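Local coordinates for protein glucokinase (Thermus thermophilus, PDB 3VOV) that catalyses the phosphorylation of hexoses such as glucose, probably at the 6-hydroxyl with ATP as donor, as a zinc-containing sugar kinase of the ROK family, at residues I13-F18 with E48-E53; V27-P32 with A44-R49; E202-F207 with R216-A221. All coordinates share one frame; numbering follows the deposited sequence.

Contact 1 of 3, residues I13-F18 with E48-E53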
ATOM      1  N   ILE B  13     -23.942 -34.071  -2.943  1.00 23.07           N
ATOM      2  CA  ILE B  13     -23.822 -34.436  -1.535  1.00 21.46           C
ATOM      3  C   ILE B  13     -22.943 -35.692  -1.461  1.00 21.76           C
ATOM      4  O   ILE B  13     -23.198 -36.664  -2.176  1.00 20.36           O
ATOM      5  CB  ILE B  13     -25.215 -34.813  -0.965  1.00 21.43           C
ATOM      6  CG1 ILE B  13     -26.100 -33.553  -0.914  1.00 19.26           C
ATOM      7  CG2 ILE B  13     -25.068 -35.579   0.368  1.00 18.53           C
ATOM      8  CD1 ILE B  13     -27.547 -33.793  -0.670  1.00 23.61           C
ATOM      9  N   ALA B  14     -21.924 -35.659  -0.591  1.00 20.86           N
ATOM     10  CA  ALA B  14     -21.139 -36.835  -0.252  1.00 20.66           C
ATOM     11  C   ALA B  14     -21.445 -37.332   1.160  1.00 20.46           C
ATOM     12  O   ALA B  14     -21.671 -36.526   2.097  1.00 19.10           O
ATOM     13  CB  ALA B  14     -19.641 -36.537  -0.410  1.00 21.41           C
ATOM     14  N   ALA B  15     -21.458 -38.656   1.326  1.00 18.84           N
ATOM     15  CA  ALA B  15     -21.715 -39.245   2.613  1.00 18.51           C
ATOM     16  C   ALA B  15     -20.791 -40.445   2.866  1.00 19.54           C
ATOM     17  O   ALA B  15     -20.418 -41.136   1.917  1.00 20.22           O
ATOM     18  CB  ALA B  15     -23.219 -39.679   2.711  1.00 18.56           C
ATOM     19  N   GLY B  16     -20.423 -40.693   4.111  1.00 18.77           N
ATOM     20  CA  GLY B  16     -19.723 -41.942   4.392  1.00 19.83           C
ATOM     21  C   GLY B  16     -19.655 -42.187   5.858  1.00 20.35           C
ATOM     22  O   GLY B  16     -19.598 -41.226   6.630  1.00 19.63           O
ATOM     23  N   VAL B  17     -19.709 -43.471   6.237  1.00 19.91           N
ATOM     24  CA  VAL B  17     -19.399 -43.915   7.599  1.00 19.87           C
ATOM     25  C   VAL B  17     -17.896 -43.781   7.776  1.00 20.06           C
ATOM     26  O   VAL B  17     -17.150 -43.934   6.806  1.00 20.84           O
ATOM     27  CB  VAL B  17     -19.883 -45.383   7.873  1.00 19.92           C
ATOM     28  CG1 VAL B  17     -19.477 -45.858   9.256  1.00 20.21           C
ATOM     29  CG2 VAL B  17     -21.427 -45.487   7.725  1.00 20.08           C
ATOM     30  N   PHE B  18     -17.466 -43.411   8.971  1.00 18.62           N
ATOM     31  CA  PHE B  18     -16.090 -43.063   9.210  1.00 19.43           C
ATOM     32  C   PHE B  18     -15.749 -43.685  10.534  1.00 20.42           C
ATOM     33  O   PHE B  18     -16.549 -43.603  11.453  1.00 20.78           O
ATOM     34  CB  PHE B  18     -15.964 -41.540   9.333  1.00 17.60           C
ATOM     35  CG  PHE B  18     -14.590 -41.049   9.681  1.00 18.09           C
ATOM     36  CD1 PHE B  18     -13.555 -41.124   8.747  1.00 14.62           C
ATOM     37  CD2 PHE B  18     -14.334 -40.488  10.937  1.00 17.16           C
ATOM     38  CE1 PHE B  18     -12.293 -40.659   9.065  1.00 16.87           C
ATOM     39  CE2 PHE B  18     -13.116 -39.990  11.253  1.00 18.37           C
ATOM     40  CZ  PHE B  18     -12.047 -40.084  10.309  1.00 16.31           C
ATOM     41  N   GLU B  48     -28.269 -42.752   5.340  1.00 27.92           N
ATOM     42  CA  GLU B  48     -28.770 -44.138   5.489  1.00 29.32           C
ATOM     43  C   GLU B  48     -28.082 -45.076   4.512  1.00 28.38           C
ATOM     44  O   GLU B  48     -27.646 -46.183   4.892  1.00 28.28           O
ATOM     45  CB  GLU B  48     -30.296 -44.213   5.326  1.00 29.82           C
ATOM     46  CG  GLU B  48     -30.963 -44.900   6.538  1.00 39.27           C
ATOM     47  CD  GLU B  48     -31.536 -46.329   6.293  1.00 49.19           C
ATOM     48  OE1 GLU B  48     -30.864 -47.209   5.674  1.00 52.62           O
ATOM     49  OE2 GLU B  48     -32.686 -46.574   6.766  1.00 53.01           O
ATOM     50  N   ARG B  49     -27.974 -44.633   3.263  1.00 27.19           N
ATOM     51  CA  ARG B  49     -27.270 -45.408   2.260  1.00 28.55           C
ATOM     52  C   ARG B  49     -25.818 -45.723   2.637  1.00 28.26           C
ATOM     53  O   ARG B  49     -25.357 -46.874   2.486  1.00 27.84           O
ATOM     54  CB  ARG B  49     -27.377 -44.761   0.875  1.00 28.98           C
ATOM     55  CG  ARG B  49     -26.776 -45.630  -0.205  1.00 34.11           C
ATOM     56  CD  ARG B  49     -27.041 -45.099  -1.593  1.00 39.13           C
ATOM     57  NE  ARG B  49     -25.967 -45.540  -2.470  1.00 42.77           N
ATOM     58  CZ  ARG B  49     -25.713 -45.049  -3.679  1.00 44.14           C
ATOM     59  NH1 ARG B  49     -26.470 -44.078  -4.201  1.00 42.85           N
ATOM     60  NH2 ARG B  49     -24.673 -45.534  -4.361  1.00 44.37           N
ATOM     61  N   ALA B  50     -25.097 -44.718   3.133  1.00 26.57           N
ATOM     62  CA  ALA B  50     -23.711 -44.918   3.567  1.00 26.48           C
ATOM     63  C   ALA B  50     -23.653 -45.957   4.690  1.00 26.03           C
ATOM     64  O   ALA B  50     -22.719 -46.764   4.785  1.00 24.58           O
ATOM     65  CB  ALA B  50     -23.119 -43.566   4.067  1.00 25.68           C
ATOM     66  N   GLU B  51     -24.650 -45.913   5.560  1.00 26.54           N
ATOM     67  CA  GLU B  51     -24.703 -46.824   6.672  1.00 27.97           C
ATOM     68  C   GLU B  51     -25.040 -48.246   6.202  1.00 30.82           C
ATOM     69  O   GLU B  51     -24.496 -49.207   6.727  1.00 31.74           O
ATOM     70  CB  GLU B  51     -25.698 -46.313   7.677  1.00 28.00           C
ATOM     71  CG  GLU B  51     -25.099 -45.217   8.576  1.00 27.05           C
ATOM     72  CD  GLU B  51     -26.086 -44.726   9.602  1.00 29.48           C
ATOM     73  OE1 GLU B  51     -27.275 -44.592   9.263  1.00 31.32           O
ATOM     74  OE2 GLU B  51     -25.685 -44.465  10.752  1.00 30.47           O
ATOM     75  N   ARG B  52     -25.918 -48.371   5.209  1.00 32.36           N
ATOM     76  CA  ARG B  52     -26.212 -49.688   4.602  1.00 35.02           C
ATOM     77  C   ARG B  52     -24.977 -50.249   3.898  1.00 35.95           C
ATOM     78  O   ARG B  52     -24.655 -51.439   4.023  1.00 36.21           O
ATOM     79  CB  ARG B  52     -27.368 -49.596   3.599  1.00 34.83           C
ATOM     80  CG  ARG B  52     -28.699 -49.319   4.255  1.00 37.51           C
ATOM     81  CD  ARG B  52     -29.861 -49.588   3.302  1.00 44.56           C
ATOM     82  NE  ARG B  52     -29.890 -48.690   2.139  1.00 47.61           N
ATOM     83  CZ  ARG B  52     -30.488 -47.502   2.115  1.00 49.43           C
ATOM     84  NH1 ARG B  52     -31.105 -47.039   3.198  1.00 51.42           N
ATOM     85  NH2 ARG B  52     -30.463 -46.772   1.006  1.00 50.43           N
ATOM     86  N   GLU B  53     -24.269 -49.381   3.174  1.00 36.01           N
ATOM     87  CA  GLU B  53     -23.055 -49.813   2.484  1.00 36.37           C
ATOM     88  C   GLU B  53     -21.882 -50.151   3.386  1.00 36.09           C
ATOM     89  O   GLU B  53     -21.031 -50.970   3.020  1.00 36.59           O
ATOM     90  CB  GLU B  53     -22.627 -48.798   1.466  1.00 35.69           C
ATOM     91  CG  GLU B  53     -23.467 -48.846   0.260  1.00 39.65           C
ATOM     92  CD  GLU B  53     -22.979 -47.913  -0.811  1.00 41.81           C
ATOM     93  OE1 GLU B  53     -21.759 -47.609  -0.851  1.00 44.05           O
ATOM     94  OE2 GLU B  53     -23.831 -47.497  -1.627  1.00 46.15           O
TER

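Contact 2 of 3, residues V27-P32 with A44-R49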
ATOM      1  N   VAL B  27     -20.739 -42.401  -0.627  1.00 27.46           N
ATOM      2  CA  VAL B  27     -21.957 -42.296  -1.446  1.00 26.12           C
ATOM      3  C   VAL B  27     -21.959 -40.913  -1.978  1.00 26.51           C
ATOM      4  O   VAL B  27     -21.655 -39.950  -1.260  1.00 26.74           O
ATOM      5  CB  VAL B  27     -23.212 -42.586  -0.589  1.00 26.12           C
ATOM      6  CG1 VAL B  27     -24.543 -42.099  -1.281  1.00 25.55           C
ATOM      7  CG2 VAL B  27     -23.263 -44.071  -0.255  1.00 25.58           C
ATOM      8  N   VAL B  28     -22.239 -40.774  -3.260  1.00 26.48           N
ATOM      9  CA  VAL B  28     -22.338 -39.431  -3.827  1.00 27.46           C
ATOM     10  C   VAL B  28     -23.641 -39.370  -4.612  1.00 28.84           C
ATOM     11  O   VAL B  28     -23.948 -40.314  -5.366  1.00 28.19           O
ATOM     12  CB  VAL B  28     -21.079 -39.050  -4.670  1.00 27.72           C
ATOM     13  CG1 VAL B  28     -21.236 -37.701  -5.366  1.00 27.06           C
ATOM     14  CG2 VAL B  28     -19.783 -39.108  -3.797  1.00 27.51           C
ATOM     15  N   VAL B  29     -24.419 -38.303  -4.361  1.00 27.76           N
ATOM     16  CA  VAL B  29     -25.721 -38.088  -4.956  1.00 27.80           C
ATOM     17  C   VAL B  29     -25.833 -36.613  -5.354  1.00 28.33           C
ATOM     18  O   VAL B  29     -25.126 -35.770  -4.823  1.00 27.33           O
ATOM     19  CB  VAL B  29     -26.883 -38.479  -3.986  1.00 27.59           C
ATOM     20  CG1 VAL B  29     -26.842 -40.009  -3.669  1.00 28.57           C
ATOM     21  CG2 VAL B  29     -26.818 -37.708  -2.680  1.00 27.44           C
ATOM     22  N   PRO B  30     -26.715 -36.296  -6.311  1.00 29.14           N
ATOM     23  CA  PRO B  30     -26.859 -34.874  -6.697  1.00 29.01           C
ATOM     24  C   PRO B  30     -27.502 -34.039  -5.573  1.00 29.13           C
ATOM     25  O   PRO B  30     -28.327 -34.562  -4.816  1.00 27.85           O
ATOM     26  CB  PRO B  30     -27.777 -34.938  -7.942  1.00 29.74           C
ATOM     27  CG  PRO B  30     -27.629 -36.409  -8.448  1.00 29.83           C
ATOM     28  CD  PRO B  30     -27.573 -37.182  -7.130  1.00 28.90           C
ATOM     29  N   THR B  31     -27.143 -32.759  -5.468  1.00 28.63           N
ATOM     30  CA  THR B  31     -27.811 -31.894  -4.494  1.00 29.17           C
ATOM     31  C   THR B  31     -29.139 -31.387  -5.081  1.00 29.48           C
ATOM     32  O   THR B  31     -29.125 -30.758  -6.126  1.00 30.09           O
ATOM     33  CB  THR B  31     -26.935 -30.677  -4.141  1.00 28.86           C
ATOM     34  OG1 THR B  31     -25.647 -31.120  -3.692  1.00 27.33           O
ATOM     35  CG2 THR B  31     -27.608 -29.809  -3.088  1.00 29.08           C
ATOM     36  N   PRO B  32     -30.288 -31.650  -4.423  1.00 30.07           N
ATOM     37  CA  PRO B  32     -31.576 -31.192  -4.992  1.00 30.64           C
ATOM     38  C   PRO B  32     -31.683 -29.706  -5.293  1.00 31.18           C
ATOM     39  O   PRO B  32     -31.005 -28.908  -4.665  1.00 31.36           O
ATOM     40  CB  PRO B  32     -32.592 -31.590  -3.928  1.00 29.55           C
ATOM     41  CG  PRO B  32     -31.972 -32.794  -3.287  1.00 30.02           C
ATOM     42  CD  PRO B  32     -30.502 -32.499  -3.232  1.00 30.59           C
ATOM     43  N   ALA B  44     -30.401 -37.057   4.644  1.00 21.94           N
ATOM     44  CA  ALA B  44     -30.770 -38.196   5.495  1.00 22.54           C
ATOM     45  C   ALA B  44     -30.668 -39.532   4.724  1.00 23.87           C
ATOM     46  O   ALA B  44     -30.177 -40.524   5.251  1.00 24.29           O
ATOM     47  CB  ALA B  44     -32.189 -37.998   6.046  1.00 23.00           C
ATOM     48  N   GLU B  45     -31.154 -39.539   3.484  1.00 24.49           N
ATOM     49  CA  GLU B  45     -31.109 -40.711   2.637  1.00 26.92           C
ATOM     50  C   GLU B  45     -29.671 -41.097   2.339  1.00 26.03           C
ATOM     51  O   GLU B  45     -29.341 -42.278   2.350  1.00 26.92           O
ATOM     52  CB  GLU B  45     -31.866 -40.455   1.328  1.00 27.38           C
ATOM     53  CG  GLU B  45     -33.388 -40.546   1.522  1.00 34.48           C
ATOM     54  CD  GLU B  45     -34.200 -39.951   0.349  1.00 40.99           C
ATOM     55  OE1 GLU B  45     -33.614 -39.603  -0.727  1.00 43.12           O
ATOM     56  OE2 GLU B  45     -35.442 -39.845   0.531  1.00 45.00           O
ATOM     57  N   ALA B  46     -28.822 -40.105   2.081  1.00 24.71           N
ATOM     58  CA  ALA B  46     -27.410 -40.385   1.748  1.00 24.06           C
ATOM     59  C   ALA B  46     -26.743 -40.963   2.967  1.00 24.34           C
ATOM     60  O   ALA B  46     -25.967 -41.933   2.837  1.00 24.62           O
ATOM     61  CB  ALA B  46     -26.647 -39.118   1.234  1.00 23.44           C
ATOM     62  N   ALA B  47     -27.055 -40.397   4.143  1.00 22.75           N
ATOM     63  CA  ALA B  47     -26.592 -40.965   5.406  1.00 24.36           C
ATOM     64  C   ALA B  47     -26.971 -42.449   5.534  1.00 25.69           C
ATOM     65  O   ALA B  47     -26.104 -43.305   5.779  1.00 24.19           O
ATOM     66  CB  ALA B  47     -27.120 -40.141   6.600  1.00 23.43           C
ATOM     67  N   GLU B  48     -28.269 -42.752   5.340  1.00 27.92           N
ATOM     68  CA  GLU B  48     -28.770 -44.138   5.489  1.00 29.32           C
ATOM     69  C   GLU B  48     -28.082 -45.076   4.512  1.00 28.38           C
ATOM     70  O   GLU B  48     -27.646 -46.183   4.892  1.00 28.28           O
ATOM     71  CB  GLU B  48     -30.296 -44.213   5.326  1.00 29.82           C
ATOM     72  CG  GLU B  48     -30.963 -44.900   6.538  1.00 39.27           C
ATOM     73  CD  GLU B  48     -31.536 -46.329   6.293  1.00 49.19           C
ATOM     74  OE1 GLU B  48     -30.864 -47.209   5.674  1.00 52.62           O
ATOM     75  OE2 GLU B  48     -32.686 -46.574   6.766  1.00 53.01           O
ATOM     76  N   ARG B  49     -27.974 -44.633   3.263  1.00 27.19           N
ATOM     77  CA  ARG B  49     -27.270 -45.408   2.260  1.00 28.55           C
ATOM     78  C   ARG B  49     -25.818 -45.723   2.637  1.00 28.26           C
ATOM     79  O   ARG B  49     -25.357 -46.874   2.486  1.00 27.84           O
ATOM     80  CB  ARG B  49     -27.377 -44.761   0.875  1.00 28.98           C
ATOM     81  CG  ARG B  49     -26.776 -45.630  -0.205  1.00 34.11           C
ATOM     82  CD  ARG B  49     -27.041 -45.099  -1.593  1.00 39.13           C
ATOM     83  NE  ARG B  49     -25.967 -45.540  -2.470  1.00 42.77           N
ATOM     84  CZ  ARG B  49     -25.713 -45.049  -3.679  1.00 44.14           C
ATOM     85  NH1 ARG B  49     -26.470 -44.078  -4.201  1.00 42.85           N
ATOM     86  NH2 ARG B  49     -24.673 -45.534  -4.361  1.00 44.37           N
TER

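Contact 3 of 3, residues E202-F207 with R216-A221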
ATOM      1  N   GLU B 202      -7.544 -19.996 -18.961  1.00 30.01           N
ATOM      2  CA  GLU B 202      -6.948 -19.153 -20.002  1.00 29.73           C
ATOM      3  C   GLU B 202      -5.788 -18.341 -19.375  1.00 29.26           C
ATOM      4  O   GLU B 202      -4.689 -18.265 -19.953  1.00 29.67           O
ATOM      5  CB  GLU B 202      -8.051 -18.292 -20.663  1.00 30.04           C
ATOM      6  CG  GLU B 202      -7.664 -17.067 -21.549  1.00 32.80           C
ATOM      7  CD  GLU B 202      -7.091 -17.407 -22.912  1.00 39.08           C
ATOM      8  OE1 GLU B 202      -6.920 -18.605 -23.267  1.00 42.01           O
ATOM      9  OE2 GLU B 202      -6.790 -16.452 -23.658  1.00 42.96           O
ATOM     10  N   LEU B 203      -5.996 -17.791 -18.178  1.00 27.83           N
ATOM     11  CA  LEU B 203      -4.925 -17.062 -17.476  1.00 26.43           C
ATOM     12  C   LEU B 203      -3.667 -17.923 -17.293  1.00 26.75           C
ATOM     13  O   LEU B 203      -2.556 -17.469 -17.586  1.00 25.76           O
ATOM     14  CB  LEU B 203      -5.400 -16.484 -16.117  1.00 26.70           C
ATOM     15  CG  LEU B 203      -4.327 -15.754 -15.278  1.00 23.59           C
ATOM     16  CD1 LEU B 203      -3.770 -14.506 -16.005  1.00 20.82           C
ATOM     17  CD2 LEU B 203      -4.860 -15.408 -13.850  1.00 19.16           C
ATOM     18  N   PHE B 204      -3.825 -19.167 -16.841  1.00 27.30           N
ATOM     19  CA  PHE B 204      -2.653 -20.013 -16.614  1.00 28.21           C
ATOM     20  C   PHE B 204      -1.963 -20.469 -17.945  1.00 29.98           C
ATOM     21  O   PHE B 204      -0.753 -20.675 -17.988  1.00 29.11           O
ATOM     22  CB  PHE B 204      -2.987 -21.226 -15.731  1.00 27.73           C
ATOM     23  CG  PHE B 204      -3.355 -20.890 -14.290  1.00 29.29           C
ATOM     24  CD1 PHE B 204      -4.072 -21.806 -13.523  1.00 28.47           C
ATOM     25  CD2 PHE B 204      -2.950 -19.681 -13.680  1.00 30.11           C
ATOM     26  CE1 PHE B 204      -4.427 -21.519 -12.183  1.00 27.67           C
ATOM     27  CE2 PHE B 204      -3.299 -19.390 -12.353  1.00 29.99           C
ATOM     28  CZ  PHE B 204      -4.031 -20.321 -11.597  1.00 28.23           C
ATOM     29  N   ARG B 205      -2.736 -20.627 -19.015  1.00 31.16           N
ATOM     30  CA  ARG B 205      -2.158 -20.908 -20.349  1.00 32.09           C
ATOM     31  C   ARG B 205      -1.301 -19.716 -20.791  1.00 31.12           C
ATOM     32  O   ARG B 205      -0.146 -19.883 -21.183  1.00 31.21           O
ATOM     33  CB  ARG B 205      -3.288 -21.168 -21.375  1.00 33.20           C
ATOM     34  CG  ARG B 205      -2.852 -21.050 -22.863  1.00 37.47           C
ATOM     35  CD  ARG B 205      -4.011 -21.116 -23.878  1.00 40.16           C
ATOM     36  NE  ARG B 205      -4.577 -19.794 -24.168  1.00 42.29           N
ATOM     37  CZ  ARG B 205      -3.947 -18.802 -24.802  1.00 45.00           C
ATOM     38  NH1 ARG B 205      -2.685 -18.931 -25.220  1.00 43.73           N
ATOM     39  NH2 ARG B 205      -4.590 -17.655 -25.017  1.00 47.03           N
ATOM     40  N   LEU B 206      -1.866 -18.511 -20.696  1.00 30.21           N
ATOM     41  CA  LEU B 206      -1.132 -17.287 -20.992  1.00 29.88           C
ATOM     42  C   LEU B 206       0.161 -17.164 -20.182  1.00 29.84           C
ATOM     43  O   LEU B 206       1.221 -16.790 -20.716  1.00 29.79           O
ATOM     44  CB  LEU B 206      -2.032 -16.070 -20.777  1.00 29.82           C
ATOM     45  CG  LEU B 206      -3.110 -15.782 -21.829  1.00 29.48           C
ATOM     46  CD1 LEU B 206      -4.135 -14.841 -21.268  1.00 25.46           C
ATOM     47  CD2 LEU B 206      -2.462 -15.233 -23.136  1.00 28.30           C
ATOM     48  N   PHE B 207       0.069 -17.494 -18.895  1.00 29.81           N
ATOM     49  CA  PHE B 207       1.228 -17.520 -18.008  1.00 29.91           C
ATOM     50  C   PHE B 207       2.315 -18.495 -18.513  1.00 31.01           C
ATOM     51  O   PHE B 207       3.512 -18.129 -18.678  1.00 30.34           O
ATOM     52  CB  PHE B 207       0.797 -17.875 -16.571  1.00 28.96           C
ATOM     53  CG  PHE B 207       1.947 -17.913 -15.577  1.00 27.32           C
ATOM     54  CD1 PHE B 207       2.250 -16.803 -14.803  1.00 24.43           C
ATOM     55  CD2 PHE B 207       2.720 -19.051 -15.425  1.00 25.39           C
ATOM     56  CE1 PHE B 207       3.277 -16.827 -13.870  1.00 24.46           C
ATOM     57  CE2 PHE B 207       3.777 -19.082 -14.508  1.00 26.15           C
ATOM     58  CZ  PHE B 207       4.055 -17.942 -13.726  1.00 24.43           C
ATOM     59  N   ARG B 216       2.773 -11.075 -14.565  1.00 20.42           N
ATOM     60  CA  ARG B 216       2.699 -10.021 -13.583  1.00 20.70           C
ATOM     61  C   ARG B 216       1.596 -10.277 -12.564  1.00 21.14           C
ATOM     62  O   ARG B 216       1.806 -10.235 -11.342  1.00 20.79           O
ATOM     63  CB  ARG B 216       2.481  -8.653 -14.267  1.00 19.69           C
ATOM     64  CG  ARG B 216       3.024  -7.465 -13.416  1.00 21.87           C
ATOM     65  CD  ARG B 216       2.558  -6.070 -13.957  1.00 19.06           C
ATOM     66  NE  ARG B 216       3.090  -4.950 -13.163  1.00 19.37           N
ATOM     67  CZ  ARG B 216       4.232  -4.306 -13.432  1.00 24.05           C
ATOM     68  NH1 ARG B 216       5.008  -4.664 -14.470  1.00 19.58           N
ATOM     69  NH2 ARG B 216       4.608  -3.299 -12.658  1.00 22.00           N
ATOM     70  N   LEU B 217       0.413 -10.545 -13.097  1.00 21.14           N
ATOM     71  CA  LEU B 217      -0.824 -10.689 -12.333  1.00 21.56           C
ATOM     72  C   LEU B 217      -0.793 -11.953 -11.478  1.00 20.94           C
ATOM     73  O   LEU B 217      -1.159 -11.932 -10.294  1.00 19.73           O
ATOM     74  CB  LEU B 217      -1.970 -10.762 -13.378  1.00 22.68           C
ATOM     75  CG  LEU B 217      -3.422 -10.713 -13.004  1.00 24.72           C
ATOM     76  CD1 LEU B 217      -4.186 -10.420 -14.290  1.00 24.07           C
ATOM     77  CD2 LEU B 217      -3.814 -12.051 -12.408  1.00 22.72           C
ATOM     78  N   VAL B 218      -0.375 -13.063 -12.082  1.00 20.81           N
ATOM     79  CA  VAL B 218      -0.314 -14.351 -11.347  1.00 20.44           C
ATOM     80  C   VAL B 218       0.711 -14.312 -10.195  1.00 21.28           C
ATOM     81  O   VAL B 218       0.435 -14.746  -9.057  1.00 21.26           O
ATOM     82  CB  VAL B 218      -0.029 -15.533 -12.282  1.00 20.73           C
ATOM     83  CG1 VAL B 218       0.240 -16.802 -11.499  1.00 19.13           C
ATOM     84  CG2 VAL B 218      -1.197 -15.785 -13.212  1.00 19.69           C
ATOM     85  N   LEU B 219       1.907 -13.807 -10.497  1.00 20.25           N
ATOM     86  CA  LEU B 219       2.949 -13.730  -9.481  1.00 19.14           C
ATOM     87  C   LEU B 219       2.600 -12.799  -8.330  1.00 18.22           C
ATOM     88  O   LEU B 219       2.994 -13.065  -7.203  1.00 18.39           O
ATOM     89  CB  LEU B 219       4.302 -13.310 -10.106  1.00 18.82           C
ATOM     90  CG  LEU B 219       4.914 -14.290 -11.097  1.00 20.27           C
ATOM     91  CD1 LEU B 219       6.216 -13.699 -11.707  1.00 22.32           C
ATOM     92  CD2 LEU B 219       5.168 -15.641 -10.495  1.00 22.66           C
ATOM     93  N   GLN B 220       1.937 -11.684  -8.617  1.00 18.24           N
ATOM     94  CA  GLN B 220       1.508 -10.772  -7.572  1.00 19.08           C
ATOM     95  C   GLN B 220       0.517 -11.465  -6.623  1.00 18.55           C
ATOM     96  O   GLN B 220       0.605 -11.313  -5.404  1.00 17.01           O
ATOM     97  CB  GLN B 220       0.901  -9.486  -8.152  1.00 19.41           C
ATOM     98  CG  GLN B 220       0.102  -8.688  -7.111  1.00 20.22           C
ATOM     99  CD  GLN B 220      -0.362  -7.321  -7.616  1.00 21.32           C
ATOM    100  OE1 GLN B 220      -1.563  -6.996  -7.597  1.00 23.39           O
ATOM    101  NE2 GLN B 220       0.581  -6.517  -8.063  1.00 18.54           N
ATOM    102  N   ALA B 221      -0.408 -12.235  -7.197  1.00 17.51           N
ATOM    103  CA  ALA B 221      -1.393 -12.993  -6.397  1.00 17.35           C
ATOM    104  C   ALA B 221      -0.696 -14.054  -5.572  1.00 17.08           C
ATOM    105  O   ALA B 221      -1.002 -14.248  -4.389  1.00 17.93           O
ATOM    106  CB  ALA B 221      -2.431 -13.652  -7.329  1.00 15.82           C
TER

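Contact 1 of 3, residues I13-F18 with E48-E53
Ala-50 sets its small methyl group directly on the backbone of Gly-16, with CB of Ala-50 3.8 Å from CA of Gly-16. The CA atoms of the two residues are 5.0 Å apart. This apolar contact continues to Ala-15, whose CB meets CB of Ala-50 at 4.1 Å. Val-17 reaches the helix with one branch. CG2 of Val-17, set beside the backbone N and anti to the carbonyl carbon, packs against Ala-50 O at 3.5 Å and CA of Glu-51 at 3.7 Å, and touches the CG methylene of Glu-51.

The contact lays helix 36-54 on strand 12-18 of the N-terminal sheet. The two short segments run at 41° with their axes 6.9 Å apart. The ROK family belongs to the actin-like ATPase clan, whose domains have helices packed on a central sheet.

Polar partners flank the contact. The carboxylate of Glu-51 turns to Arg-100 in a salt bridge and to the backbone N of Gly-58. Ser-25 OG is hydrogen-bonded to both Ala-50 O and Val-17 N. On the helix flank next to strand 27-30, Arg-49 NE meets Glu-53 OE2 at 3.0 Å, nearly in the guanidinium plane and with an N-H...O angle of 167°.

Contact 2 of 3, residues V27-P32 with A44-R49
Val-27 and Arg-49 meet because both first torsions turn the side chains toward each other. CG of Arg-49 is anti to the backbone N (chi1 -174°), and the chain stays extended from there to NE, which carries it across the valine at a slant. CG1 of Val-27 is also anti to its own N (chi1 164°), while CG2 sits beside that N. Both methyls therefore face the arginine. CG2 of Val-27 touches CG and NE of Arg-49, each at 3.8 Å. CG1 of Val-27 lies over one face of the guanidinium, 3.7 Å above its plane and nearer the border of the group than its centre. The flat group thus rests on a hydrocarbon surface while its NE is bonded to Glu-53 on the same helix.

Val-29 adds a second apolar contact. CG2 of Val-29 meets CB of Ala-46 at 4.2 Å. CG1 of Val-29 approaches NH1 of Arg-49 at 4.1 Å, from an oblique direction. CG1 of Val-27 also comes to 4.4 Å from CB of Ala-46. An alanine in place of Val-27 would probably bare the guanidinium face that CG1 covers, take away the support under CG and NE, and lose the contact with Ala-46, leaving Glu-53 and Val-29 to hold the group.

The short segments run at 156°, close to antiparallel, with axes 8.7 Å apart. Strands 12-18 and 27-30 are antiparallel neighbours that follow each other in the chain, bonded through Ala-15 and Ile-13. Helix 36-54 comes next and packs back across this face of the sheet, and its Ala-44 touches helix 90-98.

Contact 3 of 3, residues E202-F207 with R216-A221
CD2 of Leu-219 lies at the edge of the Phe-207 ring, near the ring plane and 4.0 Å from CE1 of Phe-207. Val-218 comes to the same ring obliquely, its CB 3.6 Å from CD1 of Phe-207. The second ring, Phe-204, takes CG2 of Val-218 at its edge, with CE2 of Phe-204 4.3 Å away. Val-218 is therefore shared between the two phenylalanines, and Pro-252 touches both of them.

Phe-207 reaches Val-218 because its CG is anti to the backbone N (chi1 -180°), which carries the ring out from its helix. Leu-203 also projects toward Val-218, and the two side chains lie side by side, pointing opposite ways. CD2 of Leu-203 meets CG2 of Val-218 at 3.7 Å and CD2 of Leu-217 at 3.8 Å. The interface is apolar throughout. Away from it, Arg-205 grips Glu-202 side-on, NE to OE1 at 2.8 Å and NH2 to OE2 at 2.9 Å.

This is a helix-helix contact between neighbours in the chain, helix 200-208 and helix 212-236. The short segments run at 106° with axes 10.3 Å apart. Arg-216 points away from the contact, to a salt bridge with Glu-174 of the second subunit and a cation-pi contact with Tyr-266 of the third subunit. Helix 183-194 lies against Leu-203 and Leu-217 through Leu-186, and Tyr-255 and Ala-258 of helix 253-265 touch Val-218 and Leu-219.

In the fold
Contacts 1 and 2 belong to one packing layer. Their centres lie 7 Å apart, and both use helix 36-54. That helix covers the neighbouring strands 12-18 and 27-30 of the mixed N-terminal sheet, which follow each other in the chain. Ala-15 O to Val-27 N and Ile-13 N to Val-29 O are probable hydrogen bonds that join the two contacts. Contact 3 comes later in the chain, where helices 200-208 and 212-236 meet, about 40 Å from contact 1 between centres and on the other side of the chain's centre. This is consistent with the two-lobed build of actin-like sugar kinases. Unlike the first two, contact 3 has other subunits within reach.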